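Local atomic coordinates of regulator of nonsense transcripts 2 (Homo sapiens, PDB entry 4CEK), a protein that takes part in nonsense-mediated mRNA decay, where its helical MIF4G domains probably serve as platforms for binding other proteins. Residues G7-D11 / E12-N16; N214-V217 / R218-E222; C260-F263 / L264-P268. All coordinates share one frame; numbering follows the deposited sequence.

Contact 1. Residues G7-D11 / E12-N16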
ATOM      1  N   GLY A   7      22.491   0.163   7.026  1.00 78.41           N
ATOM      2  CA  GLY A   7      21.756  -0.925   6.325  1.00 83.53           C
ATOM      3  C   GLY A   7      20.255  -0.852   6.563  1.00 83.84           C
ATOM      4  O   GLY A   7      19.759  -1.323   7.594  1.00 80.94           O
ATOM      5  N   ILE A   8      19.531  -0.272   5.602  1.00 76.99           N
ATOM      6  CA  ILE A   8      18.073  -0.157   5.698  1.00 70.20           C
ATOM      7  C   ILE A   8      17.360  -1.486   5.468  1.00 59.93           C
ATOM      8  O   ILE A   8      16.322  -1.715   6.067  1.00 55.84           O
ATOM      9  CB  ILE A   8      17.482   0.889   4.724  1.00 68.28           C
ATOM     10  CG1 ILE A   8      18.030   2.288   5.021  1.00 71.69           C
ATOM     11  CG2 ILE A   8      15.969   0.923   4.856  1.00 63.72           C
ATOM     12  CD1 ILE A   8      17.656   3.326   3.977  1.00 69.00           C
ATOM     13  N   TRP A   9      17.905  -2.352   4.613  1.00 58.64           N
ATOM     14  CA  TRP A   9      17.218  -3.609   4.231  1.00 58.13           C
ATOM     15  C   TRP A   9      17.844  -4.814   4.872  1.00 64.06           C
ATOM     16  O   TRP A   9      19.025  -4.786   5.211  1.00 68.89           O
ATOM     17  CB  TRP A   9      17.210  -3.759   2.702  1.00 53.86           C
ATOM     18  CG  TRP A   9      16.783  -2.489   2.019  1.00 52.77           C
ATOM     19  CD1 TRP A   9      17.598  -1.506   1.468  1.00 49.44           C
ATOM     20  CD2 TRP A   9      15.407  -1.989   1.859  1.00 45.90           C
ATOM     21  NE1 TRP A   9      16.846  -0.470   0.973  1.00 48.73           N
ATOM     22  CE2 TRP A   9      15.521  -0.698   1.180  1.00 49.54           C
ATOM     23  CE3 TRP A   9      14.149  -2.469   2.203  1.00 46.09           C
ATOM     24  CZ2 TRP A   9      14.397   0.070   0.855  1.00 47.32           C
ATOM     25  CZ3 TRP A   9      13.024  -1.700   1.866  1.00 44.29           C
ATOM     26  CH2 TRP A   9      13.150  -0.461   1.211  1.00 47.95           C
ATOM     27  N   GLU A  10      17.074  -5.889   5.043  1.00 68.54           N
ATOM     28  CA  GLU A  10      17.615  -7.121   5.653  1.00 81.98           C
ATOM     29  C   GLU A  10      18.528  -7.862   4.682  1.00 82.60           C
ATOM     30  O   GLU A  10      19.658  -8.197   5.003  1.00 77.12           O
ATOM     31  CB  GLU A  10      16.497  -8.079   6.118  1.00 88.12           C
ATOM     32  CG  GLU A  10      15.697  -7.599   7.327  1.00 95.54           C
ATOM     33  CD  GLU A  10      14.488  -6.755   6.934  1.00107.32           C
ATOM     34  OE1 GLU A  10      14.657  -5.706   6.267  1.00116.79           O
ATOM     35  OE2 GLU A  10      13.355  -7.149   7.279  1.00112.01           O
ATOM     36  N   ASP A  11      18.008  -8.091   3.485  1.00 87.08           N
ATOM     37  CA  ASP A  11      18.596  -8.985   2.508  1.00 84.25           C
ATOM     38  C   ASP A  11      19.234  -8.144   1.393  1.00 78.35           C
ATOM     39  O   ASP A  11      19.375  -6.925   1.509  1.00 80.39           O
ATOM     40  CB  ASP A  11      17.462  -9.866   1.951  1.00 87.18           C
ATOM     41  CG  ASP A  11      17.868 -11.305   1.740  1.00 96.36           C
ATOM     42  OD1 ASP A  11      19.076 -11.580   1.566  1.00103.54           O
ATOM     43  OD2 ASP A  11      16.959 -12.166   1.721  1.00 93.52           O
ATOM     44  N   GLU A  12      19.651  -8.802   0.327  1.00 74.64           N
ATOM     45  CA  GLU A  12      20.021  -8.111  -0.903  1.00 76.35           C
ATOM     46  C   GLU A  12      18.864  -8.175  -1.890  1.00 67.05           C
ATOM     47  O   GLU A  12      18.707  -7.280  -2.722  1.00 62.91           O
ATOM     48  CB  GLU A  12      21.292  -8.717  -1.513  1.00 87.30           C
ATOM     49  CG  GLU A  12      22.553  -8.353  -0.745  1.00 98.05           C
ATOM     50  CD  GLU A  12      22.813  -6.857  -0.764  1.00108.83           C
ATOM     51  OE1 GLU A  12      23.278  -6.355  -1.812  1.00109.77           O
ATOM     52  OE2 GLU A  12      22.526  -6.179   0.252  1.00118.46           O
ATOM     53  N   ASP A  13      18.062  -9.238  -1.792  1.00 63.34           N
ATOM     54  CA  ASP A  13      16.820  -9.350  -2.549  1.00 64.74           C
ATOM     55  C   ASP A  13      15.884  -8.184  -2.286  1.00 57.65           C
ATOM     56  O   ASP A  13      15.225  -7.739  -3.217  1.00 65.69           O
ATOM     57  CB  ASP A  13      16.095 -10.668  -2.256  1.00 70.05           C
ATOM     58  CG  ASP A  13      16.635 -11.830  -3.093  1.00 80.64           C
ATOM     59  OD1 ASP A  13      17.866 -11.859  -3.365  1.00 73.53           O
ATOM     60  OD2 ASP A  13      15.823 -12.705  -3.490  1.00 86.85           O
ATOM     61  N   ALA A  14      15.858  -7.702  -1.035  1.00 52.50           N
ATOM     62  CA  ALA A  14      14.990  -6.621  -0.572  1.00 48.25           C
ATOM     63  C   ALA A  14      15.483  -5.311  -1.132  1.00 48.82           C
ATOM     64  O   ALA A  14      14.707  -4.533  -1.690  1.00 48.55           O
ATOM     65  CB  ALA A  14      14.963  -6.547   0.956  1.00 46.77           C
ATOM     66  N   ARG A  15      16.780  -5.069  -0.978  1.00 49.23           N
ATOM     67  CA  ARG A  15      17.400  -3.895  -1.566  1.00 52.55           C
ATOM     68  C   ARG A  15      17.053  -3.805  -3.060  1.00 54.49           C
ATOM     69  O   ARG A  15      16.771  -2.734  -3.551  1.00 53.18           O
ATOM     70  CB  ARG A  15      18.917  -3.902  -1.354  1.00 54.33           C
ATOM     71  CG  ARG A  15      19.513  -2.530  -1.097  1.00 62.13           C
ATOM     72  CD  ARG A  15      20.455  -2.064  -2.182  1.00 71.79           C
ATOM     73  NE  ARG A  15      21.778  -2.690  -2.076  1.00 81.37           N
ATOM     74  CZ  ARG A  15      22.282  -3.616  -2.908  1.00 90.02           C
ATOM     75  NH1 ARG A  15      21.589  -4.079  -3.956  1.00 82.90           N
ATOM     76  NH2 ARG A  15      23.509  -4.092  -2.685  1.00 91.28           N
ATOM     77  N   ASN A  16      17.034  -4.935  -3.765  1.00 57.37           N
ATOM     78  CA  ASN A  16      16.786  -4.924  -5.208  1.00 59.58           C
ATOM     79  C   ASN A  16      15.300  -4.844  -5.531  1.00 53.79           C
ATOM     80  O   ASN A  16      14.893  -4.260  -6.538  1.00 54.21           O
ATOM     81  CB  ASN A  16      17.408  -6.161  -5.882  1.00 66.12           C
ATOM     82  CG  ASN A  16      18.941  -6.150  -5.852  1.00 68.03           C
ATOM     83  OD1 ASN A  16      19.572  -7.153  -5.518  1.00 77.07           O
ATOM     84  ND2 ASN A  16      19.534  -5.024  -6.201  1.00 62.21           N
TER

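Contact 2. Residues N214-V217 / R218-E222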
ATOM      1  N   ASN A 214      -6.476  -3.845   7.673  1.00 53.96           N
ATOM      2  CA  ASN A 214      -5.085  -4.294   7.563  1.00 51.27           C
ATOM      3  C   ASN A 214      -4.591  -4.372   6.103  1.00 46.08           C
ATOM      4  O   ASN A 214      -3.442  -4.062   5.848  1.00 47.53           O
ATOM      5  CB  ASN A 214      -4.889  -5.639   8.308  1.00 56.06           C
ATOM      6  CG  ASN A 214      -4.872  -5.491   9.853  1.00 57.58           C
ATOM      7  OD1 ASN A 214      -4.630  -4.401  10.413  1.00 55.23           O
ATOM      8  ND2 ASN A 214      -5.120  -6.611  10.546  1.00 52.32           N
ATOM      9  N   LYS A 215      -5.463  -4.731   5.150  1.00 41.97           N
ATOM     10  CA  LYS A 215      -5.143  -4.635   3.736  1.00 43.03           C
ATOM     11  C   LYS A 215      -4.796  -3.184   3.375  1.00 40.25           C
ATOM     12  O   LYS A 215      -3.766  -2.937   2.745  1.00 41.06           O
ATOM     13  CB  LYS A 215      -6.321  -5.078   2.849  1.00 48.82           C
ATOM     14  CG  LYS A 215      -6.014  -5.080   1.336  1.00 52.56           C
ATOM     15  CD  LYS A 215      -7.198  -4.705   0.423  1.00 54.72           C
ATOM     16  CE  LYS A 215      -7.576  -3.225   0.498  1.00 57.39           C
ATOM     17  NZ  LYS A 215      -7.077  -2.308  -0.587  1.00 49.65           N
ATOM     18  N   THR A 216      -5.650  -2.230   3.755  1.00 35.42           N
ATOM     19  CA  THR A 216      -5.391  -0.831   3.428  1.00 35.57           C
ATOM     20  C   THR A 216      -4.049  -0.407   3.996  1.00 35.80           C
ATOM     21  O   THR A 216      -3.243   0.181   3.293  1.00 36.27           O
ATOM     22  CB  THR A 216      -6.474   0.114   3.973  1.00 36.62           C
ATOM     23  OG1 THR A 216      -7.720  -0.139   3.326  1.00 40.16           O
ATOM     24  CG2 THR A 216      -6.098   1.546   3.738  1.00 34.23           C
ATOM     25  N   VAL A 217      -3.817  -0.710   5.274  1.00 35.18           N
ATOM     26  CA  VAL A 217      -2.612  -0.268   5.962  1.00 32.34           C
ATOM     27  C   VAL A 217      -1.393  -0.977   5.418  1.00 32.57           C
ATOM     28  O   VAL A 217      -0.356  -0.344   5.275  1.00 35.92           O
ATOM     29  CB  VAL A 217      -2.728  -0.435   7.505  1.00 35.81           C
ATOM     30  CG1 VAL A 217      -1.364  -0.616   8.134  1.00 35.06           C
ATOM     31  CG2 VAL A 217      -3.426   0.762   8.123  1.00 33.97           C
ATOM     32  N   ARG A 218      -1.499  -2.256   5.063  1.00 33.18           N
ATOM     33  CA  ARG A 218      -0.359  -2.948   4.414  1.00 37.22           C
ATOM     34  C   ARG A 218       0.022  -2.344   3.053  1.00 33.04           C
ATOM     35  O   ARG A 218       1.214  -2.199   2.753  1.00 28.96           O
ATOM     36  CB  ARG A 218      -0.628  -4.447   4.224  1.00 42.69           C
ATOM     37  CG  ARG A 218      -0.603  -5.251   5.521  1.00 49.78           C
ATOM     38  CD  ARG A 218      -0.642  -6.741   5.248  1.00 55.68           C
ATOM     39  NE  ARG A 218      -1.439  -7.452   6.249  1.00 66.74           N
ATOM     40  CZ  ARG A 218      -0.953  -8.067   7.332  1.00 69.02           C
ATOM     41  NH1 ARG A 218       0.358  -8.073   7.591  1.00 67.70           N
ATOM     42  NH2 ARG A 218      -1.792  -8.673   8.172  1.00 62.32           N
ATOM     43  N   PHE A 219      -0.986  -1.976   2.261  1.00 30.14           N
ATOM     44  CA  PHE A 219      -0.765  -1.370   0.935  1.00 30.40           C
ATOM     45  C   PHE A 219      -0.043  -0.043   1.108  1.00 28.33           C
ATOM     46  O   PHE A 219       0.969   0.162   0.501  1.00 29.40           O
ATOM     47  CB  PHE A 219      -2.100  -1.194   0.181  1.00 31.26           C
ATOM     48  CG  PHE A 219      -2.002  -1.319  -1.336  1.00 32.69           C
ATOM     49  CD1 PHE A 219      -0.772  -1.197  -2.022  1.00 31.60           C
ATOM     50  CD2 PHE A 219      -3.162  -1.581  -2.096  1.00 31.97           C
ATOM     51  CE1 PHE A 219      -0.700  -1.315  -3.401  1.00 30.24           C
ATOM     52  CE2 PHE A 219      -3.088  -1.676  -3.492  1.00 34.18           C
ATOM     53  CZ  PHE A 219      -1.857  -1.548  -4.142  1.00 34.87           C
ATOM     54  N   ILE A 220      -0.468   0.785   2.056  1.00 29.15           N
ATOM     55  CA  ILE A 220       0.260   2.016   2.353  1.00 30.53           C
ATOM     56  C   ILE A 220       1.712   1.744   2.761  1.00 33.12           C
ATOM     57  O   ILE A 220       2.675   2.491   2.386  1.00 32.59           O
ATOM     58  CB  ILE A 220      -0.454   2.839   3.451  1.00 29.87           C
ATOM     59  CG1 ILE A 220      -1.785   3.367   2.885  1.00 29.65           C
ATOM     60  CG2 ILE A 220       0.454   3.958   3.908  1.00 24.95           C
ATOM     61  CD1 ILE A 220      -2.779   4.020   3.850  1.00 26.82           C
ATOM     62  N   GLY A 221       1.906   0.658   3.511  1.00 32.94           N
ATOM     63  CA  GLY A 221       3.259   0.296   3.921  1.00 28.63           C
ATOM     64  C   GLY A 221       4.146  -0.053   2.760  1.00 26.05           C
ATOM     65  O   GLY A 221       5.308   0.332   2.715  1.00 26.66           O
ATOM     66  N   GLU A 222       3.633  -0.843   1.835  1.00 26.62           N
ATOM     67  CA  GLU A 222       4.443  -1.265   0.659  1.00 28.90           C
ATOM     68  C   GLU A 222       4.813  -0.052  -0.223  1.00 28.18           C
ATOM     69  O   GLU A 222       5.970   0.154  -0.612  1.00 28.74           O
ATOM     70  CB  GLU A 222       3.660  -2.299  -0.149  1.00 31.08           C
ATOM     71  CG  GLU A 222       3.644  -3.698   0.482  1.00 31.52           C
ATOM     72  CD  GLU A 222       5.065  -4.190   0.775  1.00 31.94           C
ATOM     73  OE1 GLU A 222       5.981  -3.920  -0.028  1.00 36.13           O
ATOM     74  OE2 GLU A 222       5.303  -4.797   1.838  1.00 36.60           O
TER

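Contact 3. Residues C260-F263 / L264-P268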
ATOM      1  N   CYS A 260       6.339  -1.453   7.323  1.00 29.79           N
ATOM      2  CA  CYS A 260       7.371  -0.442   6.949  1.00 28.23           C
ATOM      3  C   CYS A 260       8.074   0.251   8.090  1.00 27.31           C
ATOM      4  O   CYS A 260       8.847   1.160   7.838  1.00 29.32           O
ATOM      5  CB  CYS A 260       6.780   0.657   6.061  1.00 31.68           C
ATOM      6  SG  CYS A 260       5.568   1.780   6.846  1.00 31.02           S
ATOM      7  N   GLY A 261       7.869  -0.191   9.329  1.00 30.23           N
ATOM      8  CA  GLY A 261       8.518   0.413  10.502  1.00 30.05           C
ATOM      9  C   GLY A 261      10.040   0.387  10.442  1.00 32.83           C
ATOM     10  O   GLY A 261      10.694   1.342  10.857  1.00 30.73           O
ATOM     11  N   ARG A 262      10.636  -0.689   9.937  1.00 32.89           N
ATOM     12  CA  ARG A 262      12.094  -0.721   9.892  1.00 35.97           C
ATOM     13  C   ARG A 262      12.622   0.248   8.875  1.00 33.35           C
ATOM     14  O   ARG A 262      13.625   0.904   9.132  1.00 33.16           O
ATOM     15  CB  ARG A 262      12.638  -2.117   9.613  1.00 41.42           C
ATOM     16  CG  ARG A 262      12.659  -2.999  10.846  1.00 46.56           C
ATOM     17  CD  ARG A 262      12.654  -4.461  10.446  1.00 51.91           C
ATOM     18  NE  ARG A 262      12.849  -5.340  11.587  1.00 56.18           N
ATOM     19  CZ  ARG A 262      12.956  -6.664  11.513  1.00 59.98           C
ATOM     20  NH1 ARG A 262      12.889  -7.291  10.334  1.00 57.09           N
ATOM     21  NH2 ARG A 262      13.135  -7.365  12.629  1.00 58.80           N
ATOM     22  N   PHE A 263      11.957   0.334   7.726  1.00 33.88           N
ATOM     23  CA  PHE A 263      12.306   1.330   6.710  1.00 34.90           C
ATOM     24  C   PHE A 263      12.300   2.719   7.319  1.00 32.61           C
ATOM     25  O   PHE A 263      13.255   3.490   7.159  1.00 32.91           O
ATOM     26  CB  PHE A 263      11.347   1.228   5.510  1.00 37.58           C
ATOM     27  CG  PHE A 263      11.581   2.271   4.434  1.00 36.47           C
ATOM     28  CD1 PHE A 263      12.532   2.076   3.458  1.00 37.84           C
ATOM     29  CD2 PHE A 263      10.798   3.428   4.381  1.00 37.83           C
ATOM     30  CE1 PHE A 263      12.734   3.038   2.453  1.00 41.54           C
ATOM     31  CE2 PHE A 263      10.999   4.402   3.393  1.00 38.25           C
ATOM     32  CZ  PHE A 263      11.963   4.209   2.426  1.00 39.36           C
ATOM     33  N   LEU A 264      11.259   3.021   8.083  1.00 32.20           N
ATOM     34  CA  LEU A 264      11.162   4.330   8.714  1.00 31.53           C
ATOM     35  C   LEU A 264      12.183   4.539   9.803  1.00 36.92           C
ATOM     36  O   LEU A 264      12.761   5.644   9.937  1.00 39.48           O
ATOM     37  CB  LEU A 264       9.786   4.544   9.290  1.00 28.06           C
ATOM     38  CG  LEU A 264       8.585   4.657   8.328  1.00 29.71           C
ATOM     39  CD1 LEU A 264       7.309   4.630   9.160  1.00 24.61           C
ATOM     40  CD2 LEU A 264       8.618   5.907   7.431  1.00 25.67           C
ATOM     41  N   PHE A 265      12.390   3.503  10.620  1.00 37.81           N
ATOM     42  CA  PHE A 265      13.299   3.614  11.773  1.00 37.57           C
ATOM     43  C   PHE A 265      14.746   3.700  11.269  1.00 34.15           C
ATOM     44  O   PHE A 265      15.513   4.488  11.742  1.00 32.37           O
ATOM     45  CB  PHE A 265      13.093   2.442  12.759  1.00 39.95           C
ATOM     46  CG  PHE A 265      13.904   2.550  14.014  1.00 38.06           C
ATOM     47  CD1 PHE A 265      13.442   3.271  15.084  1.00 41.89           C
ATOM     48  CD2 PHE A 265      15.128   1.927  14.117  1.00 42.76           C
ATOM     49  CE1 PHE A 265      14.192   3.386  16.256  1.00 45.23           C
ATOM     50  CE2 PHE A 265      15.888   2.025  15.293  1.00 45.35           C
ATOM     51  CZ  PHE A 265      15.418   2.768  16.361  1.00 38.43           C
ATOM     52  N   ARG A 266      15.092   2.920  10.267  1.00 37.46           N
ATOM     53  CA  ARG A 266      16.464   2.895   9.777  1.00 43.64           C
ATOM     54  C   ARG A 266      16.864   4.103   8.901  1.00 45.61           C
ATOM     55  O   ARG A 266      18.019   4.521   8.893  1.00 47.63           O
ATOM     56  CB  ARG A 266      16.716   1.567   9.062  1.00 43.27           C
ATOM     57  CG  ARG A 266      16.689   0.414  10.044  1.00 47.57           C
ATOM     58  CD  ARG A 266      16.737  -0.932   9.369  1.00 52.86           C
ATOM     59  NE  ARG A 266      16.621  -1.993  10.370  1.00 65.85           N
ATOM     60  CZ  ARG A 266      16.535  -3.302  10.109  1.00 67.35           C
ATOM     61  NH1 ARG A 266      16.535  -3.758   8.855  1.00 68.76           N
ATOM     62  NH2 ARG A 266      16.425  -4.158  11.119  1.00 65.59           N
ATOM     63  N   SER A 267      15.906   4.670   8.184  1.00 46.89           N
ATOM     64  CA  SER A 267      16.159   5.820   7.331  1.00 42.64           C
ATOM     65  C   SER A 267      16.506   7.045   8.177  1.00 41.81           C
ATOM     66  O   SER A 267      15.786   7.378   9.119  1.00 45.70           O
ATOM     67  CB  SER A 267      14.923   6.080   6.453  1.00 42.70           C
ATOM     68  OG  SER A 267      14.644   4.943   5.643  1.00 38.92           O
ATOM     69  N   PRO A 268      17.616   7.722   7.865  1.00 43.14           N
ATOM     70  CA  PRO A 268      18.056   8.840   8.718  1.00 45.58           C
ATOM     71  C   PRO A 268      17.060   9.998   8.814  1.00 49.27           C
ATOM     72  O   PRO A 268      16.924  10.620   9.862  1.00 46.29           O
ATOM     73  CB  PRO A 268      19.346   9.318   8.051  1.00 46.73           C
ATOM     74  CG  PRO A 268      19.448   8.604   6.751  1.00 44.22           C
ATOM     75  CD  PRO A 268      18.606   7.380   6.838  1.00 44.16           C
TER

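Contact 1. Residues G7-D11 / E12-N16
Trp9 lays its indole against the backbone of Arg15, on helix 13-19. The CA of Arg15 sits 4.0 Å from the centroid of the five-membered ring of Trp9 and 21° off the ring normal, which identifies a CH-pi contact over the face. Arg15 CG comes nearer still, 3.4 Å from Trp9 CD1, while the guanidinium plane stands 81° from the ring; the long chain, bent at chi2 and chi3, leads that group away, so the indole meets aliphatic carbon and not the charge. Trp9 is set for this by chi1 of -47°, which puts CG beside the backbone N, and Ile8 CG2 lies 4.0 Å above the opposite face. Trp9 CB also packs on Ala14 CB, 4.0 Å away. The indole NE1 is bonded to Glu19 further along the helix, and the ring meets Tyr18 and Phe263. With an alanine here, Glu19 would probably lose its N-H donor and the backbone of Arg15 would lose its aromatic cover. At the turn itself, Glu12 N makes a weak hydrogen bond to Asp11 OD1 (3.1 Å). Asn16 N bonds to Glu12 O, 3.1 Å apart, an i to i+4 helical bond. Such packing joins a loop to the helix that follows it, at the surface of an all-helical protein, an aromatic loop residue lying back over that helix.

Contact 2. Residues N214-V217 / R218-E222
Arg218 doubles back on Asn214, one turn earlier in helix 210-225, an alpha helix in the interior of the all-helical MIF4G fold. Four successive i to i+4 bonds support that assignment, from Arg218 N to Asn214 O (2.8 Å) through Gly221 N to Val217 O (3.0 Å). The same Asn214 carbonyl receives the aliphatic start of the arginine: with chi1 at -72°, Arg218 CG lies beside its own backbone N and 3.1 Å from Asn214 O. Further out, NE remains 4.0 Å from Asn214 O, too far to bond, and no other partner in the model satisfies this buried nitrogen. Leu166 and Leu169 touch the arginine chain, as do Thr255 and Thr259 of helix 247-266.

Val217 sends its side chain off the helix toward its neighbours, Leu256 of helix 247-266 and Phe198 of helix 185-203, so its link to the following turn is through its carbonyl. Lys215 reaches out with a bent chain whose NZ comes to the edge of the Phe219 ring, near the ring plane and 4.3 Å from CD2. Its cation-pi partner is a different aromatic, Phe159. On another flank Thr216 and Ile220 run side by side in the same direction; the threonine OG1 is hydrogen-bonded to His201 NE2, while Thr216 CG2 touches Ile220 CD1 at 4.1 Å.

Contact 3. Residues C260-F263 / L264-P268
Phe263 O accepts two hydrogen bonds from one residue, Ser267, whose OG lies 2.5 Å from it and whose backbone N lies 3.1 Å away. The two donors arrive from opposite faces of the carbonyl plane, each tilted about 30° from it. Chi1 of -60° turns the Ser267 hydroxyl beside its own N and back over the preceding turn, which brings OG above the centre of the Phe263 ring, 4.0 Å from its plane. Since Ser267 is the first residue to leave helical backbone angles, this double grip marks the C-terminal end of helix 247-266, within the MIF4G helical domain. Upstream, the N-H groups of Arg262 and Phe263 lack bonds to the turn before, and the helix kinks there; regular pairing resumes with Leu264 N to Cys260 O (3.1 Å). Arg262 and Arg266 extend side by side, their guanidinium planes 12° apart, with Arg262 CG 3.9 Å above the centre of the Arg266 group. Tyr304 takes Arg262 NE through its carbonyl and the cation through its ring, and Glu10 forms a salt bridge to NH1, which probably offsets part of the paired charge. Elsewhere on the helix, Cys260 SG packs on Leu264 CD1 at 4.1 Å.

How the contacts relate
Contact 2 is the interior one, its centre about 4 Å from the centre of the chain, whereas the centre of contact 1 lies about 19 Å from it, at the surface. The centre of contact 3 is also distant, about 16 Å from that of the chain, yet the contact is largely buried: the loop of contact 1 packs on it through an ion pair and a ring contact, and helices 231-243 and 268-287 touch it as well. Contacts 2 and 3 sit on helices 210-225 and 247-266, which pack together where Gly221 O approaches Cys260 CB. Chemistry follows place: repeated backbone bonds and apolar packing mid-helix, a hydroxyl-assisted ending in contact 3, an aromatic cover over the helix in contact 1.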